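Local coordinates for protein Baccell_00875 (Bacteroides cellulosilyticus DSM 14838, PDB 5NO8) that probably acts as a polysaccharide lyase that removes the L-rhamnose caps linked to glucuronic acid on complex arabinogalactan proteins, at residues K208-N211 against S212-G216; A658-P662 against Y663-G667. All blocks are in the same frame, centred on the assembly; numbering follows the deposited sequence.

Contact 1 of 2, residues K208-N211 against S212-G216; sequences KKAN and SQTRG
A type II' beta turn links Ala210 to Gln213 in the loop between strands 199-203 and 217-221, with Asn211 and Ser212 at its corners. Asn211 takes the first corner with a positive phi, and Gln213 N donates to Ala210 O at 2.8 Å and 161°, closing the turn. The same carbonyl lies against the Gln213 side chain, with Gln213 CB 3.3 Å from Ala210 O. The Asn211 and Gln213 side chains extend alongside each other, their amide planes 77° apart, and Gln213 OE1 is held beyond the turn by Asn539 N. Ser212 starts away from residues 208-211, although its CB still touches them, and its OG is hydrogen-bonded to Trp599 NE1. On the incoming arm, Lys209 NZ forms a salt bridge with Glu204 OE1, and this charged end lies off the turn.

Thr214 returns to that arm with its methyl: Thr214 CG2 rests 3.5 Å from Lys209 O and 4.0 Å from Ala210 CB. With OG1 anti to the Thr214 backbone N (chi1 179°), the hydroxyl is left for the chain ahead. There it forms an ST turn, Gly216 N donating to Thr214 OG1 at 3.0 Å.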
# COMPACT_ATOMS: atom_id res chain seq x y z
N LYS A 208 5.78 8.92 18.77
CA LYS A 208 6.86 8.48 19.69
C LYS A 208 7.21 6.99 19.60
O LYS A 208 7.98 6.47 20.44
CB LYS A 208 6.46 8.81 21.13
N LYS A 209 6.64 6.28 18.63
CA LYS A 209 6.90 4.85 18.44
C LYS A 209 7.44 4.62 17.04
O LYS A 209 6.96 3.76 16.29
CB LYS A 209 5.62 4.06 18.73
CG LYS A 209 5.17 4.19 20.16
CD LYS A 209 3.91 3.41 20.45
CE LYS A 209 3.62 3.47 21.95
NZ LYS A 209 2.33 2.79 22.23
N ALA A 210 8.47 5.40 16.70
CA ALA A 210 9.18 5.35 15.44
C ALA A 210 8.35 5.83 14.23
O ALA A 210 8.79 5.64 13.11
CB ALA A 210 9.79 3.98 15.20
N ASN A 211 7.23 6.52 14.47
CA ASN A 211 6.48 7.28 13.44
C ASN A 211 6.31 6.43 12.17
O ASN A 211 5.78 5.33 12.28
CB ASN A 211 7.08 8.71 13.21
CG ASN A 211 8.56 8.70 12.84
OD1 ASN A 211 9.44 8.64 13.73
ND2 ASN A 211 8.85 8.80 11.53
N SER A 212 6.76 6.89 10.99
CA SER A 212 6.63 6.18 9.73
C SER A 212 7.54 4.98 9.52
O SER A 212 7.38 4.25 8.52
CB SER A 212 6.86 7.18 8.57
OG SER A 212 6.13 8.40 8.80
N GLN A 213 8.50 4.75 10.43
CA GLN A 213 9.62 3.86 10.16
C GLN A 213 9.38 2.40 10.57
O GLN A 213 10.29 1.57 10.50
CB GLN A 213 10.88 4.35 10.88
CG GLN A 213 11.16 5.85 10.81
CD GLN A 213 11.25 6.37 9.40
OE1 GLN A 213 11.54 5.64 8.45
NE2 GLN A 213 11.01 7.67 9.25
N THR A 214 8.15 2.10 11.01
CA THR A 214 7.80 0.75 11.35
C THR A 214 6.36 0.49 11.01
O THR A 214 5.55 1.37 11.18
CB THR A 214 7.98 0.49 12.85
OG1 THR A 214 7.60 -0.86 13.13
CG2 THR A 214 7.15 1.43 13.73
N ARG A 215 6.06 -0.74 10.59
CA ARG A 215 4.70 -1.12 10.32
C ARG A 215 3.96 -1.41 11.61
O ARG A 215 2.73 -1.48 11.63
CB ARG A 215 4.66 -2.31 9.40
CG ARG A 215 3.30 -2.52 8.76
CD ARG A 215 3.42 -3.34 7.53
NE ARG A 215 2.11 -3.68 6.99
CZ ARG A 215 1.92 -4.63 6.10
NH1 ARG A 215 2.95 -5.35 5.62
NH2 ARG A 215 0.68 -4.87 5.67
N GLY A 216 4.70 -1.56 12.71
CA GLY A 216 4.12 -1.91 13.97
C GLY A 216 4.05 -3.42 14.15
O GLY A 216 4.77 -4.19 13.51

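Contact 2 of 2, residues A658-P662 against Y663-G667; sequences AYMYP and YKIDG
Met660 and Ile665 meet across the bend at Pro662 and Tyr663, where the chain leaves strand 659-660 and enters strand 664-665. Their side chains cross at about a right angle, and Met660 CE reaches Ile665 CD1 at 3.9 Å. Met660 gets its methyl there by bending at both chi2 (-55°) and chi3 (-53°), which curls the thioether toward the second strand. The proline ring adds a second apolar contact: Pro662 CG lies 4.2 Å from Ile665 CG1, and Pro662 CB is 3.7 Å from Lys664 O. No hydrogen bond joins the two halves, so on this buried side apolar contact does the work.

The outer side is looser and partly exposed. The first bonds of Tyr663 and Lys664 head away from residues 658-662, and Lys664 CG sits 3.8 Å above one face of the Tyr663 ring, offset toward the rim. Both polar ends go to Asp141, Tyr663 OH to one carboxylate oxygen and Lys664 NZ to the other. A bound glycerol, probably from the crystallisation liquor, lies about 4 Å from the Lys664 side chain.

The bend carries the chain between two sheets. Strand 659-660 is the edge of a four-stranded antiparallel sheet beside 672-677, whereas 664-665 runs parallel to 199-203 and, past a turn with type I' angles at Asp666 and Gly667, antiparallel to 668-669.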
# COMPACT_ATOMS: atom_id res chain seq x y z
N ALA A 658 -6.69 8.55 1.81
CA ALA A 658 -6.20 7.22 2.21
C ALA A 658 -7.33 6.31 2.69
O ALA A 658 -8.26 6.78 3.33
CB ALA A 658 -5.20 7.37 3.36
N TYR A 659 -7.23 5.03 2.35
CA TYR A 659 -8.08 4.02 2.91
C TYR A 659 -7.28 3.34 4.03
O TYR A 659 -6.31 2.66 3.77
CB TYR A 659 -8.52 2.97 1.89
CG TYR A 659 -9.48 1.98 2.50
CD1 TYR A 659 -10.80 2.35 2.79
CD2 TYR A 659 -9.06 0.72 2.91
CE1 TYR A 659 -11.69 1.48 3.41
CE2 TYR A 659 -9.94 -0.16 3.53
CZ TYR A 659 -11.26 0.22 3.78
OH TYR A 659 -12.14 -0.65 4.37
N MET A 660 -7.75 3.49 5.26
CA MET A 660 -7.12 2.86 6.43
C MET A 660 -7.62 1.42 6.48
O MET A 660 -8.78 1.17 6.79
CB MET A 660 -7.46 3.63 7.72
CG MET A 660 -7.12 5.12 7.70
SD MET A 660 -5.41 5.41 7.28
CE MET A 660 -4.52 4.39 8.45
N TYR A 661 -6.74 0.47 6.20
CA TYR A 661 -7.13 -0.89 5.83
C TYR A 661 -7.38 -1.91 6.97
O TYR A 661 -8.35 -2.67 6.89
CB TYR A 661 -6.13 -1.46 4.81
CG TYR A 661 -6.54 -2.78 4.25
CD1 TYR A 661 -7.42 -2.87 3.17
CD2 TYR A 661 -6.10 -3.97 4.82
CE1 TYR A 661 -7.84 -4.10 2.69
CE2 TYR A 661 -6.51 -5.21 4.33
CZ TYR A 661 -7.37 -5.26 3.27
OH TYR A 661 -7.78 -6.46 2.81
N PRO A 662 -6.50 -1.96 7.98
CA PRO A 662 -6.69 -3.00 9.00
C PRO A 662 -8.00 -2.89 9.76
O PRO A 662 -8.62 -1.84 9.76
CB PRO A 662 -5.51 -2.80 9.96
CG PRO A 662 -4.51 -2.03 9.17
CD PRO A 662 -5.31 -1.14 8.27
N TYR A 663 -8.36 -3.95 10.46
CA TYR A 663 -9.56 -3.97 11.26
C TYR A 663 -9.54 -2.86 12.29
O TYR A 663 -10.50 -2.11 12.44
CB TYR A 663 -9.68 -5.35 11.91
CG TYR A 663 -10.79 -5.50 12.95
CD1 TYR A 663 -12.10 -5.25 12.63
CD2 TYR A 663 -10.50 -6.00 14.20
CE1 TYR A 663 -13.12 -5.41 13.57
CE2 TYR A 663 -11.47 -6.16 15.17
CZ TYR A 663 -12.79 -5.87 14.86
OH TYR A 663 -13.74 -6.03 15.85
N LYS A 664 -8.44 -2.81 13.03
CA LYS A 664 -8.18 -1.78 14.03
C LYS A 664 -6.71 -1.46 14.07
O LYS A 664 -5.86 -2.26 13.64
CB LYS A 664 -8.62 -2.24 15.43
CG LYS A 664 -10.12 -2.43 15.58
CD LYS A 664 -10.52 -2.99 16.92
CE LYS A 664 -12.04 -3.01 17.04
NZ LYS A 664 -12.53 -3.58 18.33
N ILE A 665 -6.43 -0.27 14.57
CA ILE A 665 -5.07 0.19 14.80
C ILE A 665 -5.02 0.70 16.23
O ILE A 665 -5.71 1.68 16.59
CB ILE A 665 -4.70 1.30 13.80
CG1 ILE A 665 -4.76 0.76 12.36
CG2 ILE A 665 -3.31 1.86 14.13
CD1 ILE A 665 -5.09 1.82 11.34
N ASP A 666 -4.23 0.01 17.07
CA ASP A 666 -4.15 0.32 18.51
C ASP A 666 -5.51 0.41 19.17
O ASP A 666 -5.75 1.27 20.04
CB ASP A 666 -3.33 1.60 18.75
CG ASP A 666 -1.84 1.36 18.68
OD1 ASP A 666 -1.33 0.42 19.35
OD2 ASP A 666 -1.18 2.05 17.89
N GLY A 667 -6.42 -0.48 18.76
CA GLY A 667 -7.76 -0.55 19.33
C GLY A 667 -8.81 0.37 18.74
O GLY A 667 -9.99 0.29 19.13

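Contacts 1 and 2 do not touch: their centres are 15 Å apart and their nearest atoms about 5 Å apart. What joins them is shared neighbours. The route between them is strand 199-203, which lies beside contact 2 and leads toward the loop of contact 1. Just after it, Glu204 and Arg205 offer their backbone N atoms to the carboxylate of Asp666, while their side chains turn to contact 1, Glu204 to Lys209 and Arg205 to Asn211 O. Asp608 makes a second bridge, through a salt bridge to Arg215 and a backbone hydrogen bond with Tyr661.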